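Phosphoinositol-specific phospholipase C (Pseudomonas sp., PDB 5FYP) probably hydrolyses phosphoinositides in a calcium-dependent reaction, cleaving the bond between the diacylglycerol and the phosphoinositol headgroup. Local coordinates at residues A[26-30]-A[67-71]; A[48-54]-A[117-123]; A[34-38]-A[81-85]; A[64-68]-A[91-97]. All coordinates share one frame; numbering follows the deposited sequence. Where two conformers were deposited one is given.

Interaction 1 (A[26-30]-A[67-71]). With CA (calcium ion), chain I.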
# COMPACT_ATOMS: atom_id res chain seq x y z
N HIS A 26 -5.93 -4.67 -8.33
CA HIS A 26 -4.99 -3.99 -9.18
C HIS A 26 -5.74 -2.85 -9.88
O HIS A 26 -6.65 -3.10 -10.67
CB HIS A 26 -4.35 -4.94 -10.19
CG HIS A 26 -3.21 -4.34 -10.95
ND1 HIS A 26 -2.42 -5.11 -11.76
CD2 HIS A 26 -2.69 -3.09 -11.02
CE1 HIS A 26 -1.49 -4.35 -12.32
NE2 HIS A 26 -1.64 -3.12 -11.89
N ASN A 27 -5.42 -1.61 -9.53
CA ASN A 27 -6.03 -0.44 -10.18
C ASN A 27 -7.55 -0.41 -10.04
O ASN A 27 -8.27 0.05 -10.95
CB ASN A 27 -5.63 -0.31 -11.63
CG ASN A 27 -4.18 0.11 -11.81
OD1 ASN A 27 -3.44 0.36 -10.86
ND2 ASN A 27 -3.77 0.08 -13.01
N CYS A 28 -8.07 -0.80 -8.87
CA CYS A 28 -9.52 -0.89 -8.70
C CYS A 28 -10.29 0.41 -8.60
O CYS A 28 -11.51 0.38 -8.47
CB CYS A 28 -9.91 -1.78 -7.55
SG CYS A 28 -9.19 -1.35 -5.97
N TYR A 29 -9.58 1.52 -8.67
CA TYR A 29 -10.21 2.83 -8.88
C TYR A 29 -10.76 3.02 -10.30
O TYR A 29 -11.53 3.95 -10.55
CB TYR A 29 -9.17 3.94 -8.59
CG TYR A 29 -8.08 4.02 -9.62
CD1 TYR A 29 -8.28 4.71 -10.80
CD2 TYR A 29 -6.90 3.30 -9.49
CE1 TYR A 29 -7.33 4.69 -11.80
CE2 TYR A 29 -5.96 3.28 -10.49
CZ TYR A 29 -6.19 3.97 -11.66
OH TYR A 29 -5.29 3.93 -12.71
N GLU A 30 -10.35 2.19 -11.24
CA GLU A 30 -10.85 2.29 -12.60
C GLU A 30 -12.27 1.75 -12.69
O GLU A 30 -12.61 0.70 -12.13
CB GLU A 30 -9.96 1.58 -13.60
CG GLU A 30 -8.56 2.12 -13.70
CD GLU A 30 -7.79 1.52 -14.85
OE1 GLU A 30 -8.28 1.66 -15.99
OE2 GLU A 30 -6.73 0.92 -14.62
N PHE A 67 -4.91 14.29 -8.64
CA PHE A 67 -5.94 13.64 -9.45
C PHE A 67 -5.78 12.13 -9.36
O PHE A 67 -4.67 11.64 -9.10
CB PHE A 67 -5.78 14.03 -10.91
CG PHE A 67 -5.97 15.48 -11.19
CD1 PHE A 67 -4.89 16.37 -11.12
CD2 PHE A 67 -7.20 15.99 -11.57
CE1 PHE A 67 -5.05 17.71 -11.41
CE2 PHE A 67 -7.38 17.33 -11.87
CZ PHE A 67 -6.30 18.19 -11.80
N VAL A 68 -6.85 11.40 -9.66
CA VAL A 68 -6.80 9.93 -9.74
C VAL A 68 -7.31 9.51 -11.11
O VAL A 68 -8.47 9.76 -11.46
CB VAL A 68 -7.56 9.25 -8.61
CG1 VAL A 68 -7.72 7.76 -8.84
CG2 VAL A 68 -6.89 9.52 -7.27
N ARG A 69 -6.43 8.84 -11.86
CA ARG A 69 -6.73 8.31 -13.20
C ARG A 69 -5.60 7.38 -13.59
O ARG A 69 -4.52 7.40 -12.97
CB ARG A 69 -6.85 9.43 -14.24
CG ARG A 69 -5.54 10.17 -14.49
CD ARG A 69 -5.71 11.18 -15.61
NE ARG A 69 -4.45 11.89 -15.88
CZ ARG A 69 -4.00 12.90 -15.17
NH1 ARG A 69 -4.73 13.44 -14.20
NH2 ARG A 69 -2.77 13.39 -15.43
N HIS A 70 -5.82 6.63 -14.67
CA HIS A 70 -4.80 5.71 -15.14
C HIS A 70 -3.79 6.35 -16.09
O HIS A 70 -2.58 6.20 -15.91
CB HIS A 70 -5.45 4.51 -15.80
CG HIS A 70 -4.49 3.42 -16.17
ND1 HIS A 70 -4.23 3.07 -17.47
CD2 HIS A 70 -3.66 2.67 -15.42
CE1 HIS A 70 -3.34 2.09 -17.50
NE2 HIS A 70 -2.97 1.84 -16.28
N ASN A 71 -4.29 7.04 -17.10
CA ASN A 71 -3.43 7.52 -18.17
C ASN A 71 -2.94 8.94 -17.97
O ASN A 71 -3.52 9.68 -17.21
CB ASN A 71 -4.16 7.40 -19.50
CG ASN A 71 -4.54 5.96 -19.82
OD1 ASN A 71 -5.70 5.65 -20.04
ND2 ASN A 71 -3.57 5.06 -19.75
CA CA I . -1.25 1.25 -10.41
O HOH W 1 -0.18 -0.68 -11.35
O HOH W 2 -0.92 1.72 -12.76
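Val68 opens the contact by setting its CG1 methyl against the Tyr29 ring, 3.7 Å from Tyr29 CD1. That branch lies opposite the backbone N of Val68 and approaches the ring obliquely. The side chain of Arg69 leaves the backbone away from the turn, and its guanidinium bonds to Gly79, Pro72 and Gln54; its backbone carbonyl group lies beside the outer half of the Tyr29 ring, O accepting from Trp52 NE1. The partner loop, which follows strand 20-25 in a TIM-barrel-type fold, contains a type I turn from Asn27 to Glu30, closed by Glu30 N to Asn27 O at 3.0 Å. Asn27 O also lies over one face of the Tyr29 ring, toward its rim. His70 comes next, its CB 3.1 Å from Tyr29 OH, which sits at the imidazole edge and is hydrogen-bonded to the calcium ligand Asp50. With CG anti to the backbone N (chi1 -173°), the His70 ring lies nearly parallel to the Glu30 carboxylate (planes 16° apart): Glu30 OE2 is over one face, 3.6 Å from His70 CD2, while OE1 is hydrogen-bonded to Gln32 NE2. The CD2 side also borders the side chain of Asn27, another calcium ligand.

Interaction 2 (A[48-54]-A[117-123]); sequences ELDFWDQ and ILDKKQG. With CA (calcium ion), chain I.
Lys120 NZ lies among four acceptors for its three N-H: Asp53 OD1, a salt bridge at 3.0 Å whose hydrogen bond is weak, the backbone oxygens Gln122 O and Gly123 O, and a water shared with Asp53 OD2. Strands 46-52 and 114-120 are parallel neighbours in a TIM-barrel-type fold, joined by alternating backbone bonds from Leu49 N to Ile117 O through Lys121 N to Phe51 O. The ammonium group of Lys120 meets both backbone carbonyls from well above their planes, turned to them by a bend at the last torsion of the lysine (chi4 -38°). Asp53 OD2 has a further charged partner in Arg131. On the face bearing Glu48, Asp50 and Asp119, three carboxylates converge on the calcium ion, with Glu48 OE2, Asp50 OD1 and Asp119 OD2 each 2.3-2.4 Å from the metal; Asn27 and two waters complete the set, and Glu48 OE1 forms a salt bridge with Arg260. Lys121 NZ, 3.0 Å from Asp119 OD2, meets that carboxylate from above its plane and probably offsets some of the negative charge. On the other face Lys120 CA lies over the Phe51 ring. Lys121 CB sits squarely on the six-membered ring of Trp52, 3.4 Å from its centroid. Gln122 OE1 takes two backbone donors, weakly from Asp53 N and more straightly, in its carbonyl plane, from Gln54 N at 2.9 Å.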
# COMPACT_ATOMS: atom_id res chain seq x y z
N GLU A 48 -6.04 0.17 -4.37
CA GLU A 48 -4.98 0.88 -5.11
C GLU A 48 -5.56 2.13 -5.74
O GLU A 48 -6.66 2.11 -6.29
CB GLU A 48 -4.36 -0.01 -6.20
CG GLU A 48 -3.23 0.65 -6.98
CD GLU A 48 -2.46 -0.30 -7.86
OE1 GLU A 48 -2.95 -1.41 -8.12
OE2 GLU A 48 -1.34 0.10 -8.31
N LEU A 49 -4.77 3.20 -5.70
CA LEU A 49 -5.05 4.47 -6.34
C LEU A 49 -3.83 4.92 -7.12
O LEU A 49 -2.75 5.02 -6.54
CB LEU A 49 -5.42 5.55 -5.30
CG LEU A 49 -6.74 5.32 -4.59
CD1 LEU A 49 -6.83 6.06 -3.29
CD2 LEU A 49 -7.91 5.66 -5.51
N ASP A 50 -4.00 5.26 -8.41
CA ASP A 50 -2.95 5.90 -9.19
C ASP A 50 -3.17 7.41 -9.13
O ASP A 50 -4.28 7.88 -9.46
CB ASP A 50 -3.00 5.47 -10.66
CG ASP A 50 -2.60 4.02 -10.89
OD1 ASP A 50 -2.11 3.36 -9.97
OD2 ASP A 50 -2.80 3.55 -12.04
N PHE A 51 -2.13 8.17 -8.73
CA PHE A 51 -2.37 9.59 -8.51
C PHE A 51 -1.35 10.46 -9.22
O PHE A 51 -0.15 10.18 -9.27
CB PHE A 51 -2.51 9.91 -7.01
CG PHE A 51 -1.24 9.84 -6.20
CD1 PHE A 51 -0.72 8.64 -5.71
CD2 PHE A 51 -0.59 11.01 -5.84
CE1 PHE A 51 0.41 8.61 -4.92
CE2 PHE A 51 0.53 10.99 -5.03
CZ PHE A 51 1.04 9.80 -4.58
N TRP A 52 -1.89 11.54 -9.77
CA TRP A 52 -1.19 12.48 -10.67
C TRP A 52 -1.21 13.85 -10.06
O TRP A 52 -2.20 14.29 -9.46
CB TRP A 52 -1.90 12.50 -12.03
CG TRP A 52 -1.86 11.19 -12.77
CD1 TRP A 52 -2.63 10.09 -12.55
CD2 TRP A 52 -0.96 10.84 -13.82
NE1 TRP A 52 -2.24 9.08 -13.39
CE2 TRP A 52 -1.22 9.51 -14.18
CE3 TRP A 52 0.06 11.52 -14.48
CZ2 TRP A 52 -0.50 8.84 -15.17
CZ3 TRP A 52 0.78 10.86 -15.45
CH2 TRP A 52 0.50 9.53 -15.78
N ASP A 53 -0.11 14.58 -10.25
CA ASP A 53 -0.06 15.98 -9.84
C ASP A 53 -0.88 16.89 -10.75
O ASP A 53 -1.49 17.86 -10.33
CB ASP A 53 1.39 16.46 -9.85
CG ASP A 53 2.18 15.98 -8.64
OD1 ASP A 53 2.14 14.77 -8.33
OD2 ASP A 53 2.77 16.85 -7.95
N GLN A 54 -0.83 16.59 -12.05
CA GLN A 54 -1.38 17.47 -13.09
C GLN A 54 -2.65 16.87 -13.69
O GLN A 54 -2.89 15.67 -13.60
CB GLN A 54 -0.34 17.69 -14.20
CG GLN A 54 1.02 18.16 -13.80
CD GLN A 54 1.00 19.56 -13.31
OE1 GLN A 54 0.07 20.33 -13.59
NE2 GLN A 54 2.00 19.90 -12.52
N ILE A 117 -2.57 1.06 -1.60
CA ILE A 117 -1.39 1.25 -2.44
C ILE A 117 -1.60 2.54 -3.22
O ILE A 117 -2.52 2.68 -4.00
CB ILE A 117 -1.24 0.06 -3.42
CG1 ILE A 117 -1.26 -1.31 -2.67
CG2 ILE A 117 -0.02 0.23 -4.34
CD1 ILE A 117 -0.20 -1.50 -1.61
N LEU A 118 -0.73 3.52 -2.96
CA LEU A 118 -0.77 4.84 -3.57
C LEU A 118 0.35 4.87 -4.61
O LEU A 118 1.52 5.04 -4.26
CB LEU A 118 -0.65 5.91 -2.51
CG LEU A 118 -1.68 5.81 -1.37
CD1 LEU A 118 -1.40 6.86 -0.32
CD2 LEU A 118 -3.10 5.90 -1.88
N ASP A 119 -0.04 4.66 -5.86
CA ASP A 119 0.89 4.51 -6.97
C ASP A 119 1.06 5.88 -7.64
O ASP A 119 0.21 6.37 -8.36
CB ASP A 119 0.36 3.46 -7.94
CG ASP A 119 1.34 3.03 -9.00
OD1 ASP A 119 2.53 3.43 -8.90
OD2 ASP A 119 0.91 2.26 -9.92
N LYS A 120 2.16 6.54 -7.26
CA LYS A 120 2.44 7.90 -7.66
C LYS A 120 2.95 7.92 -9.11
O LYS A 120 3.85 7.18 -9.43
CB LYS A 120 3.49 8.51 -6.74
CG LYS A 120 3.64 10.01 -6.95
CD LYS A 120 4.61 10.66 -5.98
CE LYS A 120 4.42 12.13 -5.77
NZ LYS A 120 4.05 12.92 -6.95
N LYS A 121 2.39 8.80 -9.93
CA LYS A 121 2.67 8.79 -11.38
C LYS A 121 3.55 9.92 -11.89
O LYS A 121 4.06 9.82 -13.00
CB LYS A 121 1.35 8.74 -12.15
CG LYS A 121 0.57 7.45 -11.90
CD LYS A 121 1.28 6.21 -12.40
CE LYS A 121 0.54 4.94 -12.05
NZ LYS A 121 1.26 3.73 -12.52
N GLN A 122 3.77 10.96 -11.09
CA GLN A 122 4.65 12.09 -11.44
C GLN A 122 5.61 12.33 -10.27
O GLN A 122 5.56 11.65 -9.25
CB GLN A 122 3.82 13.32 -11.80
CG GLN A 122 3.02 13.09 -13.07
CD GLN A 122 2.12 14.22 -13.46
OE1 GLN A 122 1.25 14.63 -12.70
NE2 GLN A 122 2.27 14.66 -14.69
N GLY A 123 6.51 13.29 -10.44
CA GLY A 123 7.46 13.62 -9.38
C GLY A 123 6.88 14.46 -8.28
O GLY A 123 5.71 14.87 -8.35
CA CA I . -1.25 1.25 -10.41
O HOH W 2 -0.92 1.72 -12.76
O HOH W 3 1.95 12.15 -8.86
O HOH W 4 3.51 15.46 -5.73
O HOH W 1 -0.18 -0.68 -11.35

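Interaction 3 (A[34-38]-A[81-85])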
# COMPACT_ATOMS: atom_id res chain seq x y z
N ALA A 34 -14.59 -1.92 -11.00
CA ALA A 34 -15.55 -1.86 -9.89
C ALA A 34 -16.50 -0.70 -10.17
O ALA A 34 -16.08 0.34 -10.68
CB ALA A 34 -14.87 -1.69 -8.54
N ASN A 35 -17.75 -0.86 -9.77
CA ASN A 35 -18.74 0.19 -10.01
C ASN A 35 -18.50 1.42 -9.13
O ASN A 35 -18.65 2.55 -9.58
CB ASN A 35 -20.14 -0.36 -9.89
CG ASN A 35 -20.50 -1.34 -11.02
OD1 ASN A 35 -19.88 -1.33 -12.11
ND2 ASN A 35 -21.48 -2.19 -10.78
N THR A 36 -18.07 1.17 -7.89
CA THR A 36 -17.66 2.23 -6.97
C THR A 36 -16.38 1.78 -6.29
O THR A 36 -16.16 0.58 -6.06
CB THR A 36 -18.72 2.55 -5.91
OG1 THR A 36 -18.83 1.43 -5.04
CG2 THR A 36 -20.07 2.90 -6.53
N PHE A 37 -15.57 2.73 -5.88
CA PHE A 37 -14.34 2.41 -5.16
C PHE A 37 -14.71 1.72 -3.83
O PHE A 37 -14.10 0.71 -3.46
CB PHE A 37 -13.53 3.67 -4.92
CG PHE A 37 -12.09 3.43 -4.49
CD1 PHE A 37 -11.25 2.60 -5.23
CD2 PHE A 37 -11.58 4.05 -3.36
CE1 PHE A 37 -9.93 2.43 -4.86
CE2 PHE A 37 -10.27 3.86 -2.97
CZ PHE A 37 -9.44 3.06 -3.73
N SER A 38 -15.72 2.25 -3.14
CA SER A 38 -16.11 1.70 -1.84
C SER A 38 -16.55 0.24 -1.95
O SER A 38 -16.32 -0.55 -1.03
CB SER A 38 -17.20 2.55 -1.21
OG SER A 38 -18.41 2.50 -1.93
N ASP A 81 -10.51 10.21 -13.56
CA ASP A 81 -11.19 9.14 -14.30
C ASP A 81 -11.18 7.92 -13.41
O ASP A 81 -10.19 7.19 -13.35
CB ASP A 81 -10.50 8.91 -15.63
CG ASP A 81 -11.20 7.91 -16.50
OD1 ASP A 81 -12.13 7.25 -16.03
OD2 ASP A 81 -10.78 7.80 -17.67
N ASN A 82 -12.22 7.80 -12.59
CA ASN A 82 -12.23 6.80 -11.54
C ASN A 82 -13.66 6.61 -11.03
O ASN A 82 -14.56 7.35 -11.41
CB ASN A 82 -11.27 7.20 -10.39
CG ASN A 82 -11.72 8.45 -9.68
OD1 ASN A 82 -12.79 8.48 -9.07
ND2 ASN A 82 -10.91 9.50 -9.76
N ASN A 83 -13.80 5.64 -10.14
CA ASN A 83 -15.09 5.22 -9.57
C ASN A 83 -15.31 5.72 -8.14
O ASN A 83 -16.17 5.20 -7.44
CB ASN A 83 -15.22 3.71 -9.67
CG ASN A 83 -14.10 3.00 -8.95
OD1 ASN A 83 -13.43 3.60 -8.11
ND2 ASN A 83 -13.94 1.72 -9.22
N CYS A 84 -14.55 6.72 -7.71
CA CYS A 84 -14.75 7.33 -6.39
C CYS A 84 -15.92 8.30 -6.39
O CYS A 84 -16.34 8.80 -7.43
CB CYS A 84 -13.49 8.05 -5.95
SG CYS A 84 -12.01 7.00 -6.04
N THR A 85 -16.45 8.58 -5.20
CA THR A 85 -17.53 9.58 -5.05
C THR A 85 -17.11 11.04 -5.34
O THR A 85 -15.94 11.36 -5.43
CB THR A 85 -18.08 9.56 -3.63
OG1 THR A 85 -17.08 10.02 -2.76
CG2 THR A 85 -18.48 8.15 -3.20
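The Phe37 ring and the Asn83 amide, their planes 39° apart, meet at one end of the phenylalanine and neither stacks on the other. Asn83 OD1 comes in obliquely, 3.2 Å from Phe37 CB and somewhat farther from Phe37 CD1, while Cys84 SG reaches the ring from the CD2 side. The sulfur lies 4.4 Å from the ring centroid and slanted to the ring normal, an oblique sulfur-aromatic contact that also brings Cys84 SG against Phe37 CB. At the other edge of the amide, Asn83 ND2 donates to Ala34 O at 2.9 Å; the acceptor lies close to the amide plane, but the N-H arrives well above the plane of the Ala34 carbonyl. The same ND2 also donates to Cys28 O, so two backbone oxygens fix the rotation of this buried amide. Its CG is tucked between the backbone N and the carbonyl carbon (chi1 58°), which sets the amide against the backbone of 34-37, with Asn83 CG 3.4 Å from Phe37 N. The backbones add one bond, Phe37 N to Asn83 O at 3.0 Å, and Thr36 CA brings a CA-H...O contact to the same oxygen. The turn that presents Asn83 is an Asx turn, with Asn82 OD1 accepting from Cys84 N at 2.8 Å; Asn82 ND2 in turn serves Asn92 O and Val68 O. The contact thus joins two loops, one between strands 20-25 and 46-52, the other between strand 67-68 and helix 94-107. Phe37 plugs inward onto Leu47 and Leu49 of strand 46-52 and Val101 of the helix, to which Cys84 is tied by its disulfide with Cys97.

Interaction 4 (A[64-68]-A[91-97]); sequences HHWFV and KNDLEAC
One direct hydrogen bond crosses between the segments: Leu94 N donates to Trp66 O at 2.9 Å, nearly straight at the hydrogen (170°) though tilted from the carbonyl plane. It uses an N-H of the first helical turn, which has no acceptor within the helix. The neighbouring N-H groups are served otherwise. Asp93, the N-cap residue, accepts from Ala96 N through OD1 at 2.9 Å; its chi1 of 67° swings the carboxylate over the start of the helix. Cys97 N returns to Asp93 O.

Water supplies the second kind of link. One molecule accepts from both Trp66 N and Glu95 N, at 3.0 Å from Trp66 N, and lies next to Asp93 OD2; another lies within hydrogen-bonding distance of His64 O and Glu95 OE1. The Glu95 carboxylate also pairs with Arg142.

Apolar contacts fill the inner side. Val68 CG2 rests on the backbone of the first turn, 3.6 Å from Leu94 CA, and borders Cys97 SG. Leu94 divides its methyls, CD2 lying 3.9 Å from Trp66 CB and CD1 by Val68 CG2. In one of its two conformers the His65 ring brings CD2 near Asp93 OD2, without a hydrogen bond.

The segment leading into strand 67-68, an edge strand antiparallel to strand 46-52, packs on the N terminus of helix 94-107, with Trp66 O bonded to it and Val68 resting on it. Leu94 and Cys97 continue inward onto Leu49 of strand 46-52, and the Trp66 ring meets Phe51 and Phe136 edge-to-face, the latter on helix 133-144.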
# COMPACT_ATOMS: atom_id res chain seq x y z
N HIS A 64 -1.97 21.08 -2.77
CA HIS A 64 -2.61 20.24 -1.74
C HIS A 64 -3.66 19.30 -2.31
O HIS A 64 -4.55 18.89 -1.62
CB HIS A 64 -3.23 21.11 -0.62
CG HIS A 64 -2.37 22.26 -0.20
ND1 HIS A 64 -2.86 23.54 -0.04
CD2 HIS A 64 -1.05 22.34 0.04
CE1 HIS A 64 -1.87 24.34 0.34
NE2 HIS A 64 -0.76 23.64 0.38
N HIS A 65 -3.52 19.00 -3.60
CA HIS A 65 -4.50 18.25 -4.39
C HIS A 65 -3.80 17.36 -5.38
O HIS A 65 -2.80 17.75 -5.93
CB HIS A 65 -5.33 19.29 -5.17
CG HIS A 65 -6.19 18.74 -6.27
ND1 HIS A 65 -5.75 18.43 -7.55
CD2 HIS A 65 -7.52 18.48 -6.26
CE1 HIS A 65 -6.77 17.95 -8.25
NE2 HIS A 65 -7.86 18.01 -7.50
N TRP A 66 -4.36 16.17 -5.61
CA TRP A 66 -3.89 15.28 -6.67
C TRP A 66 -5.11 14.68 -7.37
O TRP A 66 -6.16 14.54 -6.76
CB TRP A 66 -2.99 14.16 -6.14
CG TRP A 66 -1.63 14.62 -5.62
CD1 TRP A 66 -0.45 14.52 -6.30
CD2 TRP A 66 -1.30 15.16 -4.32
NE1 TRP A 66 0.57 14.96 -5.52
CE2 TRP A 66 0.09 15.36 -4.30
CE3 TRP A 66 -2.06 15.51 -3.20
CZ2 TRP A 66 0.73 15.89 -3.20
CZ3 TRP A 66 -1.40 16.04 -2.09
CH2 TRP A 66 -0.04 16.23 -2.11
N PHE A 67 -4.91 14.29 -8.64
CA PHE A 67 -5.94 13.64 -9.45
C PHE A 67 -5.78 12.13 -9.36
O PHE A 67 -4.67 11.64 -9.10
CB PHE A 67 -5.78 14.03 -10.91
CG PHE A 67 -5.97 15.48 -11.19
CD1 PHE A 67 -4.89 16.37 -11.12
CD2 PHE A 67 -7.20 15.99 -11.57
CE1 PHE A 67 -5.05 17.71 -11.41
CE2 PHE A 67 -7.38 17.33 -11.87
CZ PHE A 67 -6.30 18.19 -11.80
N VAL A 68 -6.85 11.40 -9.66
CA VAL A 68 -6.80 9.93 -9.74
C VAL A 68 -7.31 9.51 -11.11
O VAL A 68 -8.47 9.76 -11.46
CB VAL A 68 -7.56 9.25 -8.61
CG1 VAL A 68 -7.72 7.76 -8.84
CG2 VAL A 68 -6.89 9.52 -7.27
N LYS A 91 -16.24 16.64 -7.72
CA LYS A 91 -14.78 16.42 -7.90
C LYS A 91 -14.22 15.16 -7.22
O LYS A 91 -13.87 15.15 -6.03
CB LYS A 91 -14.04 17.63 -7.38
CG LYS A 91 -12.54 17.62 -7.57
CD LYS A 91 -11.88 18.91 -7.07
CE LYS A 91 -11.58 18.89 -5.57
NZ LYS A 91 -12.62 19.62 -4.77
N ASN A 92 -14.04 14.12 -8.02
CA ASN A 92 -13.58 12.82 -7.53
C ASN A 92 -12.05 12.69 -7.65
O ASN A 92 -11.53 11.97 -8.49
CB ASN A 92 -14.30 11.67 -8.27
CG ASN A 92 -14.26 11.78 -9.80
OD1 ASN A 92 -14.31 12.88 -10.39
ND2 ASN A 92 -14.16 10.65 -10.46
N ASP A 93 -11.37 13.45 -6.81
CA ASP A 93 -9.92 13.53 -6.79
C ASP A 93 -9.32 12.56 -5.77
O ASP A 93 -10.02 11.74 -5.20
CB ASP A 93 -9.49 14.98 -6.56
CG ASP A 93 -9.84 15.50 -5.17
OD1 ASP A 93 -10.64 14.87 -4.44
OD2 ASP A 93 -9.33 16.58 -4.83
N LEU A 94 -8.02 12.68 -5.51
CA LEU A 94 -7.40 11.79 -4.55
C LEU A 94 -8.05 11.88 -3.20
O LEU A 94 -8.39 10.87 -2.56
CB LEU A 94 -5.90 12.06 -4.44
CG LEU A 94 -5.17 11.21 -3.40
CD1 LEU A 94 -5.28 9.73 -3.68
CD2 LEU A 94 -3.72 11.61 -3.28
N GLU A 95 -8.26 13.11 -2.73
CA GLU A 95 -8.89 13.30 -1.41
C GLU A 95 -10.25 12.64 -1.34
O GLU A 95 -10.61 12.01 -0.34
CB GLU A 95 -8.97 14.80 -1.08
CG GLU A 95 -9.64 15.07 0.25
CD GLU A 95 -9.47 16.50 0.73
OE1 GLU A 95 -8.67 17.27 0.17
OE2 GLU A 95 -10.11 16.86 1.73
N ALA A 96 -11.02 12.76 -2.42
CA ALA A 96 -12.35 12.12 -2.45
C ALA A 96 -12.25 10.59 -2.33
O ALA A 96 -13.00 9.94 -1.60
CB ALA A 96 -13.08 12.49 -3.70
N CYS A 97 -11.32 10.02 -3.08
CA CYS A 97 -11.09 8.58 -3.03
C CYS A 97 -10.67 8.12 -1.63
O CYS A 97 -11.15 7.11 -1.12
CB CYS A 97 -10.06 8.12 -4.05
SG CYS A 97 -10.52 8.36 -5.79
O HOH W 5 -6.55 17.12 -1.59
O HOH W 6 -6.77 15.59 -3.86

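Overall arrangement
From the N terminus, the loop after strand 20-25 supplies 26-30 and then 34-38. The first closes on 67-71 (interaction 1), the second on 81-85 (interaction 3), and the two closures cross. Both also cross interaction 2, where strand 46-52 pairs with strand 114-120. Interaction 4, between 64-68 and 91-97, falls wholly within the span from 48-54 to 117-123; it shares strand 67-68 with interaction 1 and crosses interaction 3, to which the Cys84-Cys97 disulfide joins it. Interactions 1 and 2 meet at the calcium ion and through Tyr29 and Asp50. Together the four interactions tie the loop after the first strand, the edge strand and the start of helix 94-107 to one side of the barrel.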